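Local coordinates for protein beta sliding clamp (Bartonella birtlesii LL-WM9, PDB 6DEG) that probably tethers DNA polymerases and other proteins to DNA and makes them processive, as a ring-shaped head-to-tail homodimer that encircles the duplex, at residues R10-R15 with G92-L97; G23-V28 with L59-S64; L178-V183 with V193-P198; V359-I364 with V375-R380. All coordinates share one frame; numbering follows the deposited sequence.

Interaction 1: R10-R15 with G92-L97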
loop_
_atom_site.group_PDB
_atom_site.type_symbol
_atom_site.label_atom_id
_atom_site.label_comp_id
_atom_site.label_asym_id
_atom_site.label_seq_id
_atom_site.Cartn_x
_atom_site.Cartn_y
_atom_site.Cartn_z
ATOM N N ARG B 10 -34.096 -7.752 13.588
ATOM C CA ARG B 10 -34.190 -6.961 12.365
ATOM C C ARG B 10 -33.778 -5.523 12.652
ATOM O O ARG B 10 -34.321 -4.896 13.566
ATOM C CB ARG B 10 -35.614 -7.004 11.796
ATOM C CG ARG B 10 -35.692 -6.744 10.302
ATOM C CD ARG B 10 -37.061 -7.092 9.745
ATOM N NE ARG B 10 -37.352 -6.345 8.526
ATOM C CZ ARG B 10 -37.094 -6.791 7.301
ATOM N NH1 ARG B 10 -36.600 -8.010 7.131
ATOM N NH2 ARG B 10 -37.380 -6.041 6.244
ATOM N N ILE B 11 -32.820 -5.006 11.874
ATOM C CA ILE B 11 -32.363 -3.626 11.999
ATOM C C ILE B 11 -32.061 -3.061 10.617
ATOM O O ILE B 11 -31.739 -3.789 9.677
ATOM C CB ILE B 11 -31.104 -3.479 12.883
ATOM C CG1 ILE B 11 -30.018 -4.456 12.444
ATOM C CG2 ILE B 11 -31.441 -3.691 14.342
ATOM C CD1 ILE B 11 -28.647 -4.087 12.942
ATOM N N THR B 12 -32.145 -1.736 10.514
ATOM C CA THR B 12 -31.826 -1.017 9.286
ATOM C C THR B 12 -30.827 0.077 9.630
ATOM O O THR B 12 -31.133 0.978 10.419
ATOM C CB THR B 12 -33.076 -0.421 8.635
ATOM O OG1 THR B 12 -34.106 -1.416 8.575
ATOM C CG2 THR B 12 -32.762 0.052 7.223
ATOM N N VAL B 13 -29.639 -0.008 9.043
ATOM C CA VAL B 13 -28.531 0.859 9.408
ATOM C C VAL B 13 -28.021 1.577 8.170
ATOM O O VAL B 13 -28.163 1.095 7.041
ATOM C CB VAL B 13 -27.395 0.065 10.085
ATOM C CG1 VAL B 13 -27.931 -0.726 11.269
ATOM C CG2 VAL B 13 -26.731 -0.860 9.082
ATOM N N ASP B 14 -27.436 2.750 8.391
ATOM C CA ASP B 14 -26.708 3.431 7.333
ATOM C C ASP B 14 -25.426 2.666 7.032
ATOM O O ASP B 14 -24.704 2.263 7.948
ATOM C CB ASP B 14 -26.387 4.865 7.746
ATOM C CG ASP B 14 -25.729 5.660 6.633
ATOM O OD1 ASP B 14 -25.547 5.118 5.521
ATOM O OD2 ASP B 14 -25.387 6.835 6.875
ATOM N N ARG B 15 -25.142 2.472 5.744
ATOM C CA ARG B 15 -24.010 1.638 5.350
ATOM C C ARG B 15 -22.688 2.262 5.775
ATOM O O ARG B 15 -21.851 1.601 6.399
ATOM C CB ARG B 15 -24.039 1.404 3.839
ATOM C CG ARG B 15 -22.798 0.730 3.284
ATOM C CD ARG B 15 -21.916 1.736 2.574
ATOM N NE ARG B 15 -20.624 1.173 2.206
ATOM C CZ ARG B 15 -19.478 1.835 2.295
ATOM N NH1 ARG B 15 -18.343 1.254 1.935
ATOM N NH2 ARG B 15 -19.466 3.079 2.751
ATOM N N GLY B 92 -23.827 5.390 1.727
ATOM C CA GLY B 92 -25.055 6.006 2.177
ATOM C C GLY B 92 -26.294 5.151 2.062
ATOM O O GLY B 92 -27.359 5.577 2.522
ATOM N N SER B 93 -26.203 3.967 1.462
ATOM C CA SER B 93 -27.363 3.100 1.361
ATOM C C SER B 93 -27.793 2.632 2.749
ATOM O O SER B 93 -27.112 2.849 3.755
ATOM C CB SER B 93 -27.059 1.897 0.470
ATOM O OG SER B 93 -26.086 1.056 1.065
ATOM N N GLU B 94 -28.944 1.976 2.795
ATOM C CA GLU B 94 -29.470 1.404 4.023
ATOM C C GLU B 94 -29.487 -0.108 3.881
ATOM O O GLU B 94 -29.920 -0.635 2.850
ATOM C CB GLU B 94 -30.867 1.943 4.332
ATOM C CG GLU B 94 -30.852 3.354 4.888
ATOM C CD GLU B 94 -32.036 3.640 5.782
ATOM O OE1 GLU B 94 -33.107 3.034 5.564
ATOM O OE2 GLU B 94 -31.892 4.468 6.705
ATOM N N ILE B 95 -29.006 -0.797 4.907
ATOM C CA ILE B 95 -28.868 -2.244 4.893
ATOM C C ILE B 95 -29.836 -2.831 5.906
ATOM O O ILE B 95 -30.019 -2.280 6.996
ATOM C CB ILE B 95 -27.418 -2.660 5.195
ATOM C CG1 ILE B 95 -26.448 -1.794 4.390
ATOM C CG2 ILE B 95 -27.213 -4.125 4.870
ATOM C CD1 ILE B 95 -25.005 -1.934 4.809
ATOM N N VAL B 96 -30.451 -3.955 5.543
ATOM C CA VAL B 96 -31.441 -4.632 6.374
ATOM C C VAL B 96 -30.883 -5.996 6.749
ATOM O O VAL B 96 -30.575 -6.812 5.870
ATOM C CB VAL B 96 -32.792 -4.767 5.657
ATOM C CG1 VAL B 96 -33.757 -5.580 6.500
ATOM C CG2 VAL B 96 -33.364 -3.389 5.362
ATOM N N LEU B 97 -30.774 -6.246 8.052
ATOM C CA LEU B 97 -30.076 -7.400 8.605
ATOM C C LEU B 97 -31.058 -8.226 9.428
ATOM O O LEU B 97 -31.624 -7.722 10.403
ATOM C CB LEU B 97 -28.895 -6.932 9.455
ATOM C CG LEU B 97 -28.038 -5.870 8.751
ATOM C CD1 LEU B 97 -28.300 -4.480 9.305
ATOM C CD2 LEU B 97 -26.559 -6.201 8.835
#

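Interaction 2: G23-V28 with L59-S64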
loop_
_atom_site.group_PDB
_atom_site.type_symbol
_atom_site.label_atom_id
_atom_site.label_comp_id
_atom_site.label_asym_id
_atom_site.label_seq_id
_atom_site.Cartn_x
_atom_site.Cartn_y
_atom_site.Cartn_z
ATOM N N GLY B 23 -14.971 -0.835 11.019
ATOM C CA GLY B 23 -13.522 -0.788 10.951
ATOM C C GLY B 23 -12.841 -0.680 12.300
ATOM O O GLY B 23 -11.659 -1.018 12.411
ATOM N N ARG B 24 -13.556 -0.208 13.325
ATOM C CA ARG B 24 -12.954 -0.095 14.650
ATOM C C ARG B 24 -12.701 -1.467 15.262
ATOM O O ARG B 24 -11.604 -1.742 15.762
ATOM C CB ARG B 24 -13.848 0.744 15.566
ATOM C CG ARG B 24 -13.869 2.225 15.232
ATOM C CD ARG B 24 -14.767 2.990 16.183
ATOM N NE ARG B 24 -14.677 4.432 15.982
ATOM C CZ ARG B 24 -15.690 5.195 15.585
ATOM N NH1 ARG B 24 -16.874 4.649 15.342
ATOM N NH2 ARG B 24 -15.520 6.501 15.427
ATOM N N VAL B 25 -13.698 -2.354 15.208
ATOM C CA VAL B 25 -13.542 -3.700 15.748
ATOM C C VAL B 25 -12.991 -4.670 14.713
ATOM O O VAL B 25 -12.767 -5.847 15.029
ATOM C CB VAL B 25 -14.888 -4.208 16.308
ATOM C CG1 VAL B 25 -15.585 -3.108 17.094
ATOM C CG2 VAL B 25 -15.778 -4.698 15.187
ATOM N N HIS B 26 -12.745 -4.200 13.489
ATOM C CA HIS B 26 -12.299 -5.069 12.406
ATOM C C HIS B 26 -10.970 -5.745 12.725
ATOM O O HIS B 26 -10.802 -6.947 12.486
ATOM C CB HIS B 26 -12.198 -4.247 11.123
ATOM C CG HIS B 26 -11.565 -4.975 9.986
ATOM N ND1 HIS B 26 -10.651 -4.383 9.143
ATOM C CD2 HIS B 26 -11.714 -6.247 9.548
ATOM C CE1 HIS B 26 -10.263 -5.259 8.233
ATOM N NE2 HIS B 26 -10.894 -6.398 8.457
ATOM N N ARG B 27 -10.022 -4.988 13.278
ATOM C CA ARG B 27 -8.647 -5.457 13.403
ATOM C C ARG B 27 -8.497 -6.587 14.425
ATOM O O ARG B 27 -7.684 -7.495 14.232
ATOM C CB ARG B 27 -7.730 -4.287 13.753
ATOM C CG ARG B 27 -7.035 -3.708 12.535
ATOM C CD ARG B 27 -6.499 -2.318 12.794
ATOM N NE ARG B 27 -7.278 -1.573 13.780
ATOM C CZ ARG B 27 -8.324 -0.807 13.488
ATOM N NH1 ARG B 27 -8.725 -0.680 12.231
ATOM N NH2 ARG B 27 -8.960 -0.154 14.452
ATOM N N VAL B 28 -9.235 -6.534 15.536
ATOM C CA VAL B 28 -8.988 -7.460 16.644
ATOM C C VAL B 28 -9.263 -8.914 16.262
ATOM O O VAL B 28 -8.611 -9.824 16.789
ATOM C CB VAL B 28 -9.826 -7.009 17.857
ATOM C CG1 VAL B 28 -10.167 -8.178 18.758
ATOM C CG2 VAL B 28 -9.078 -5.952 18.637
ATOM N N LEU B 59 -7.579 -9.385 23.709
ATOM C CA LEU B 59 -8.128 -8.036 23.619
ATOM C C LEU B 59 -9.622 -8.101 23.331
ATOM O O LEU B 59 -10.137 -9.117 22.862
ATOM C CB LEU B 59 -7.441 -7.213 22.514
ATOM C CG LEU B 59 -5.924 -7.064 22.617
ATOM C CD1 LEU B 59 -5.356 -6.334 21.398
ATOM C CD2 LEU B 59 -5.550 -6.373 23.908
ATOM N N GLU B 60 -10.316 -6.996 23.611
ATOM C CA GLU B 60 -11.735 -6.869 23.294
ATOM C C GLU B 60 -12.057 -5.416 22.977
ATOM O O GLU B 60 -11.677 -4.515 23.730
ATOM C CB GLU B 60 -12.629 -7.341 24.448
ATOM C CG GLU B 60 -14.038 -6.740 24.397
ATOM C CD GLU B 60 -14.801 -6.862 25.709
ATOM O OE1 GLU B 60 -15.260 -7.976 26.035
ATOM O OE2 GLU B 60 -14.946 -5.836 26.413
ATOM N N VAL B 61 -12.763 -5.198 21.869
ATOM C CA VAL B 61 -13.263 -3.884 21.482
ATOM C C VAL B 61 -14.775 -3.956 21.338
ATOM O O VAL B 61 -15.307 -4.909 20.757
ATOM C CB VAL B 61 -12.630 -3.385 20.165
ATOM C CG1 VAL B 61 -13.002 -1.936 19.921
ATOM C CG2 VAL B 61 -11.128 -3.541 20.203
ATOM N N THR B 62 -15.468 -2.954 21.870
ATOM C CA THR B 62 -16.892 -2.796 21.631
ATOM C C THR B 62 -17.146 -1.357 21.219
ATOM O O THR B 62 -16.581 -0.429 21.802
ATOM C CB THR B 62 -17.748 -3.148 22.855
ATOM O OG1 THR B 62 -17.831 -2.013 23.725
ATOM C CG2 THR B 62 -17.166 -4.331 23.607
ATOM N N GLU B 63 -17.998 -1.178 20.214
ATOM C CA GLU B 63 -18.371 0.147 19.745
ATOM C C GLU B 63 -19.870 0.188 19.493
ATOM O O GLU B 63 -20.433 -0.738 18.903
ATOM C CB GLU B 63 -17.592 0.525 18.481
ATOM C CG GLU B 63 -17.499 2.014 18.240
ATOM C CD GLU B 63 -18.358 2.450 17.080
ATOM O OE1 GLU B 63 -18.703 1.582 16.256
ATOM O OE2 GLU B 63 -18.681 3.651 16.984
ATOM N N SER B 64 -20.509 1.264 19.946
ATOM C CA SER B 64 -21.952 1.419 19.859
ATOM C C SER B 64 -22.316 2.703 19.126
ATOM O O SER B 64 -21.717 3.757 19.359
ATOM C CB SER B 64 -22.587 1.423 21.251
ATOM O OG SER B 64 -22.087 0.358 22.038
#

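Interaction 3: L178-V183 with V193-P198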
loop_
_atom_site.group_PDB
_atom_site.type_symbol
_atom_site.label_atom_id
_atom_site.label_comp_id
_atom_site.label_asym_id
_atom_site.label_seq_id
_atom_site.Cartn_x
_atom_site.Cartn_y
_atom_site.Cartn_z
ATOM N N LEU B 178 2.450 14.330 42.021
ATOM C CA LEU B 178 2.273 13.045 41.357
ATOM C C LEU B 178 2.544 13.186 39.870
ATOM O O LEU B 178 2.052 14.111 39.220
ATOM C CB LEU B 178 0.856 12.519 41.575
ATOM C CG LEU B 178 0.564 11.770 42.868
ATOM C CD1 LEU B 178 -0.841 11.188 42.829
ATOM C CD2 LEU B 178 1.596 10.681 43.073
ATOM N N LYS B 179 3.325 12.258 39.326
ATOM C CA LYS B 179 3.632 12.250 37.904
ATOM C C LYS B 179 3.253 10.895 37.338
ATOM O O LYS B 179 3.844 9.876 37.707
ATOM C CB LYS B 179 5.112 12.555 37.650
ATOM C CG LYS B 179 5.481 14.007 37.870
ATOM C CD LYS B 179 4.726 14.893 36.896
ATOM C CE LYS B 179 5.182 16.338 36.997
ATOM N NZ LYS B 179 4.617 17.183 35.906
ATOM N N LEU B 180 2.266 10.889 36.455
ATOM C CA LEU B 180 1.922 9.684 35.721
ATOM C C LEU B 180 3.000 9.434 34.675
ATOM O O LEU B 180 3.280 10.302 33.839
ATOM C CB LEU B 180 0.548 9.837 35.082
ATOM C CG LEU B 180 0.076 8.713 34.169
ATOM C CD1 LEU B 180 0.402 7.377 34.803
ATOM C CD2 LEU B 180 -1.417 8.833 33.940
ATOM N N ARG B 181 3.618 8.259 34.730
ATOM C CA ARG B 181 4.813 7.979 33.950
ATOM C C ARG B 181 4.632 6.712 33.130
ATOM O O ARG B 181 4.061 5.729 33.609
ATOM C CB ARG B 181 6.033 7.841 34.862
ATOM C CG ARG B 181 7.259 7.301 34.166
ATOM C CD ARG B 181 8.435 7.353 35.087
ATOM N NE ARG B 181 8.656 8.704 35.584
ATOM C CZ ARG B 181 9.504 9.007 36.560
ATOM N NH1 ARG B 181 10.212 8.052 37.146
ATOM N NH2 ARG B 181 9.645 10.266 36.950
ATOM N N LEU B 182 5.117 6.747 31.893
ATOM C CA LEU B 182 5.205 5.572 31.040
ATOM C C LEU B 182 6.667 5.247 30.777
ATOM O O LEU B 182 7.474 6.148 30.527
ATOM C CB LEU B 182 4.487 5.799 29.713
ATOM C CG LEU B 182 2.966 5.772 29.770
ATOM C CD1 LEU B 182 2.375 6.019 28.401
ATOM C CD2 LEU B 182 2.532 4.438 30.300
ATOM N N VAL B 183 7.006 3.962 30.832
ATOM C CA VAL B 183 8.382 3.514 30.649
ATOM C C VAL B 183 8.391 2.277 29.763
ATOM O O VAL B 183 7.651 1.322 30.017
ATOM C CB VAL B 183 9.070 3.207 31.994
ATOM C CG1 VAL B 183 10.448 2.606 31.763
ATOM C CG2 VAL B 183 9.165 4.461 32.850
ATOM N N VAL B 193 8.229 8.919 29.669
ATOM C CA VAL B 193 7.421 10.126 29.506
ATOM C C VAL B 193 6.580 10.332 30.761
ATOM O O VAL B 193 5.954 9.389 31.255
ATOM C CB VAL B 193 6.536 10.058 28.243
ATOM C CG1 VAL B 193 5.773 8.742 28.179
ATOM C CG2 VAL B 193 5.583 11.243 28.187
ATOM N N ASP B 194 6.565 11.565 31.273
ATOM C CA ASP B 194 5.847 11.924 32.489
ATOM C C ASP B 194 4.750 12.939 32.190
ATOM O O ASP B 194 4.815 13.693 31.216
ATOM C CB ASP B 194 6.790 12.504 33.550
ATOM C CG ASP B 194 7.938 11.583 33.868
ATOM O OD1 ASP B 194 7.679 10.495 34.420
ATOM O OD2 ASP B 194 9.094 11.946 33.562
ATOM N N MET B 195 3.747 12.962 33.064
ATOM C CA MET B 195 2.636 13.893 32.945
ATOM C C MET B 195 2.019 14.126 34.315
ATOM O O MET B 195 2.037 13.243 35.176
ATOM C CB MET B 195 1.576 13.370 31.975
ATOM C CG MET B 195 0.391 14.292 31.802
ATOM S SD MET B 195 -1.087 13.416 31.276
ATOM C CE MET B 195 -0.816 11.830 32.048
ATOM N N GLU B 196 1.480 15.328 34.508
ATOM C CA GLU B 196 0.780 15.665 35.741
ATOM C C GLU B 196 -0.427 14.752 35.931
ATOM O O GLU B 196 -1.287 14.656 35.051
ATOM C CB GLU B 196 0.354 17.131 35.711
ATOM C CG GLU B 196 1.404 18.076 36.282
ATOM C CD GLU B 196 0.827 19.408 36.722
ATOM O OE1 GLU B 196 -0.340 19.438 37.164
ATOM O OE2 GLU B 196 1.546 20.424 36.629
ATOM N N ALA B 197 -0.477 14.072 37.076
ATOM C CA ALA B 197 -1.488 13.052 37.304
ATOM C C ALA B 197 -2.862 13.671 37.574
ATOM O O ALA B 197 -2.969 14.740 38.183
ATOM C CB ALA B 197 -1.089 12.152 38.472
ATOM N N PRO B 198 -3.930 12.996 37.145
ATOM C CA PRO B 198 -5.290 13.522 37.336
ATOM C C PRO B 198 -5.964 13.017 38.609
ATOM O O PRO B 198 -5.339 12.393 39.473
ATOM C CB PRO B 198 -6.040 13.040 36.082
ATOM C CG PRO B 198 -5.067 12.161 35.311
ATOM C CD PRO B 198 -3.882 11.910 36.154
#

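Interaction 4: V359-I364 with V375-R380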
loop_
_atom_site.group_PDB
_atom_site.type_symbol
_atom_site.label_atom_id
_atom_site.label_comp_id
_atom_site.label_asym_id
_atom_site.label_seq_id
_atom_site.Cartn_x
_atom_site.Cartn_y
_atom_site.Cartn_z
ATOM N N VAL B 359 31.359 5.351 24.100
ATOM C CA VAL B 359 30.848 4.069 24.576
ATOM C C VAL B 359 29.743 4.221 25.613
ATOM O O VAL B 359 29.023 3.241 25.876
ATOM C CB VAL B 359 31.988 3.189 25.129
ATOM C CG1 VAL B 359 31.594 1.724 25.115
ATOM C CG2 VAL B 359 33.251 3.404 24.314
ATOM N N ALA B 360 29.574 5.402 26.205
ATOM C CA ALA B 360 28.561 5.495 27.249
ATOM C C ALA B 360 27.217 5.897 26.649
ATOM O O ALA B 360 27.175 6.668 25.684
ATOM C CB ALA B 360 28.967 6.510 28.311
ATOM N N PRO B 361 26.122 5.376 27.205
ATOM C CA PRO B 361 24.793 5.694 26.670
ATOM C C PRO B 361 24.525 7.189 26.652
ATOM O O PRO B 361 24.984 7.940 27.516
ATOM C CB PRO B 361 23.843 4.967 27.628
ATOM C CG PRO B 361 24.660 3.868 28.197
ATOM C CD PRO B 361 26.053 4.407 28.311
ATOM N N ALA B 362 23.771 7.613 25.648
ATOM C CA ALA B 362 23.383 9.003 25.491
ATOM C C ALA B 362 22.013 9.246 26.106
ATOM O O ALA B 362 21.177 8.344 26.196
ATOM C CB ALA B 362 23.348 9.393 24.017
ATOM N N LEU B 363 21.782 10.488 26.509
ATOM C CA LEU B 363 20.483 10.909 27.004
ATOM C C LEU B 363 20.012 12.070 26.146
ATOM O O LEU B 363 20.701 13.093 26.046
ATOM C CB LEU B 363 20.551 11.296 28.483
ATOM C CG LEU B 363 19.224 11.691 29.141
ATOM C CD1 LEU B 363 19.252 11.331 30.607
ATOM C CD2 LEU B 363 18.915 13.180 28.976
ATOM N N ILE B 364 18.838 11.914 25.540
ATOM C CA ILE B 364 18.267 12.903 24.637
ATOM C C ILE B 364 17.017 13.454 25.301
ATOM O O ILE B 364 16.194 12.691 25.822
ATOM C CB ILE B 364 17.945 12.303 23.257
ATOM C CG1 ILE B 364 19.227 11.819 22.579
ATOM C CG2 ILE B 364 17.241 13.327 22.378
ATOM C CD1 ILE B 364 19.130 10.424 22.001
ATOM N N VAL B 375 16.872 7.172 26.111
ATOM C CA VAL B 375 18.233 6.691 26.325
ATOM C C VAL B 375 18.563 5.718 25.203
ATOM O O VAL B 375 17.840 4.738 24.997
ATOM C CB VAL B 375 18.395 6.015 27.699
ATOM C CG1 VAL B 375 19.730 5.300 27.783
ATOM C CG2 VAL B 375 18.275 7.040 28.807
ATOM N N LEU B 376 19.657 5.975 24.490
ATOM C CA LEU B 376 20.044 5.182 23.331
ATOM C C LEU B 376 21.458 4.654 23.520
ATOM O O LEU B 376 22.378 5.425 23.815
ATOM C CB LEU B 376 19.958 6.020 22.048
ATOM C CG LEU B 376 19.837 5.310 20.693
ATOM C CD1 LEU B 376 18.845 4.163 20.756
ATOM C CD2 LEU B 376 19.448 6.297 19.601
ATOM N N MET B 377 21.627 3.347 23.360
ATOM C CA MET B 377 22.962 2.763 23.385
ATOM C C MET B 377 23.757 3.242 22.176
ATOM O O MET B 377 23.240 3.214 21.052
ATOM C CB MET B 377 22.884 1.238 23.382
ATOM C CG MET B 377 22.576 0.646 24.744
ATOM S SD MET B 377 23.990 0.740 25.860
ATOM C CE MET B 377 25.151 -0.345 25.037
ATOM N N PRO B 378 24.996 3.683 22.352
ATOM C CA PRO B 378 25.831 4.000 21.193
ATOM C C PRO B 378 26.301 2.732 20.499
ATOM O O PRO B 378 26.217 1.621 21.030
ATOM C CB PRO B 378 27.007 4.764 21.808
ATOM C CG PRO B 378 27.120 4.191 23.174
ATOM C CD PRO B 378 25.704 3.921 23.623
ATOM N N VAL B 379 26.781 2.910 19.273
ATOM C CA VAL B 379 27.344 1.809 18.511
ATOM C C VAL B 379 28.745 2.200 18.064
ATOM O O VAL B 379 29.144 3.363 18.119
ATOM C CB VAL B 379 26.474 1.410 17.299
ATOM C CG1 VAL B 379 25.234 0.663 17.761
ATOM C CG2 VAL B 379 26.093 2.623 16.490
ATOM N N ARG B 380 29.491 1.196 17.622
ATOM C CA ARG B 380 30.875 1.394 17.223
ATOM C C ARG B 380 30.918 1.924 15.794
ATOM O O ARG B 380 30.463 1.251 14.862
ATOM C CB ARG B 380 31.638 0.080 17.352
ATOM C CG ARG B 380 33.135 0.194 17.212
ATOM C CD ARG B 380 33.803 -1.076 17.702
ATOM N NE ARG B 380 32.921 -2.238 17.608
ATOM C CZ ARG B 380 32.776 -2.984 16.516
ATOM N NH1 ARG B 380 33.454 -2.690 15.415
ATOM N NH2 ARG B 380 31.952 -4.023 16.524
#

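Interaction 1: R10-R15 with G92-L97
Ile11 and Leu97 form one end of an antiparallel pairing in which strands 10-14 and 94-97 run at 157° to each other, with axes 4.6 Å apart at their closest. Strand 10-14 is the edge, within this chain, of a four-stranded antiparallel sheet in the N-terminal clamp domain. Val13 and Ile95 are a hydrogen-bonded pair, bound through Val13 N to Ile95 O and, at 3.0 Å, Ile95 N to Val13 O; Ile11 and Leu97 repeat the scheme, with Ile11 N giving the weak bond. One face of this strand pair carries Ile11, Val13, Ile95 and Leu97. There CD1 of Leu97 touches two neighbours, 3.6 Å from CG1 of Ile11 and 4.0 Å from CG2 of Val13. The Ile11 branch is set for this meeting by its first torsion of 50°, which places CG1 between the backbone N and the carbonyl carbon. The other face carries Thr12, Asp14, Glu94 and Val96. Beside it the extended Arg10 chain carries its guanidinium past Val96, whose CG1 lies over one face of the flat group, offset toward its rim; NE of Arg10 forms a salt bridge with Glu70. Where the strand gives way to helix 15-26, CD1 of Ile95 packs 3.6 Å from CB of Arg15, whose guanidinium is bound to the carbonyls of Val86 and Arg87. The last backbone bond is also the shortest, Arg15 N to Ser93 O at 2.8 Å.

Interaction 2: G23-V28 with L59-S64
Arg24 and Glu63 close one end of this contact with a salt bridge, NH1 of the arginine lying 2.6 Å from OE2 of the glutamate. The two side chains reach the bridge by different routes. Arg24 runs extended from CG to NE, whereas Glu63 leaves the strand with CG opposite its backbone N (chi1 -157°) and then bends at chi2, bringing its carboxylate round to the arginine. The guanidinium and carboxylate planes stand 45° apart, and the ions meet through one nitrogen and one oxygen, not as a flat two-pronged pair. Behind the charges the aliphatic parts also touch, CD of Arg24 being 3.6 Å from CG of Glu63. The second terminal nitrogen of Arg24, NH2, forms a salt bridge with Glu224, and the guanidinium thus links two carboxylates.

Farther along, Val61 divides its branches between Val25, in the last turn of helix 15-26, and Val28 just past it. Its CG1, anti to the backbone N at a chi1 of -171°, meets CG1 of Val25 at 4.0 Å, while CG2 approaches CG2 of Val28 more closely, at 3.5 Å. That same Val28 methyl lies 4.4 Å from CB of Leu59. Phe247 of strand 245-250 also touches Val61. The whole is an alpha/beta layer contact, the end of helix 15-26 and the residues after it laid on a sheet strand, characteristic of the DNA clamp fold, whose helices line the inside of the ring against an outer layer of sheets.

Interaction 3: L178-V183 with V193-P198
Leu182 and Val193 are, of the pairs described here, the one nearest the turn of the beta hairpin formed by strands 178-186 and 189-196 in the central clamp domain. Each gives its N-H to the other's carbonyl: Leu182 N lies 2.8 Å from Val193 O in a nearly straight bond, and Val193 N returns a bond to Leu182 O. Two residues on, Leu180 N reaches Met195 O at 2.7 Å, but the angle at its hydrogen is only 133°, and the reciprocal bond from Met195 N is weak. Beyond the strand, Ala197 N makes a further weak bond to Leu178 O. Backbone groups of the intervening residues turn outward, Arg181 bonding with His171 of strand 167-174 and Asp194 with Glu371, just before strand 372-376.

On the apolar face, Leu180 and Met195 lie side by side and point the same way, CD2 of the leucine 3.6 Å from CE of the methionine. On the opposite face, with Lys179 and Glu196, Arg181 and Asp194 form a salt bridge. The arginine bends at chi3 (-56°), which brings the edge of its guanidinium to the carboxylate, the two planes 62° apart. NE points at OD1, but the modelled separation is implausibly short and its detail is doubtful. NH1 is satisfied by the Tyr259 hydroxyl, and Asp194 OD2 takes a weak hydrogen bond from Gln192 NE2. Nearby, Lys179 NZ rests 3.4 Å from CG of Glu196 and 4.5 Å from its OE2, beyond a salt bridge.

Interaction 4: V359-I364 with V375-R380
Ala362 N donates to Leu376 O at 3.2 Å, the shorter of two backbone hydrogen bonds that make these residues an antiparallel hydrogen-bonded pair. The bond is nearly straight at its hydrogen (166°), although the donor stands 22° off the carbonyl plane. Leu376 N answers with a bond to Ala362 O, the carbonyl that CA of Val375 also approaches at 3.4 Å in a CA-H...O contact. This is a beta hairpin in the C-terminal clamp domain, and the two segments stay together past its regular pairing, where prolines take over from backbone bonds.

Pro361 touches along two sides of its ring. Its CB faces CG1 of Val375, a branch that a chi1 of 169° swings opposite the backbone N, while CG lies 4.0 Å from SD of Met377. The methionine bends at both chi2 and chi3, and it runs beside the proline ring with both side chains pointing the same way. Pro378 enters from segment 375-380, past the end of its strand: its CD packs 3.6 Å from CA of Pro361, and its CG sits 3.4 Å from O of Val359 and almost as near O of Ala360. Deeper in the domain, Ile364 extends CD1 to within 4.5 Å of CB of Leu376.

Strand 350-355 continues the sheet beyond strand 362-365, while Val375 pairs through its backbone with Leu190 on the central-domain side. Ile342 and Tyr338 of helix 336-345 touch Ile364 and Leu376 respectively, and Phe334 of strand 330-335 touches both Ala362 and Pro378.

In the fold
The four contacts follow the chain through all three clamp domains. Interactions 1 and 2 share the N-terminal domain: strand 10-14 runs straight into helix 15-26, and interaction 2 is nested within the loop closed by interaction 1, their centres about 19 Å apart. Interaction 3 follows in the central domain and interaction 4 in the C-terminal domain, with about 24 Å between centres. Those two hairpins are joined because strands 189-196 and 372-376 are neighbours, carrying strand pairing across the domain boundary. Strands 59-66 and 245-250 likewise join the first two domains. From interaction 1 to interaction 4 the centres span about 56 Å, consistent with an arc-shaped subunit forming half the ring.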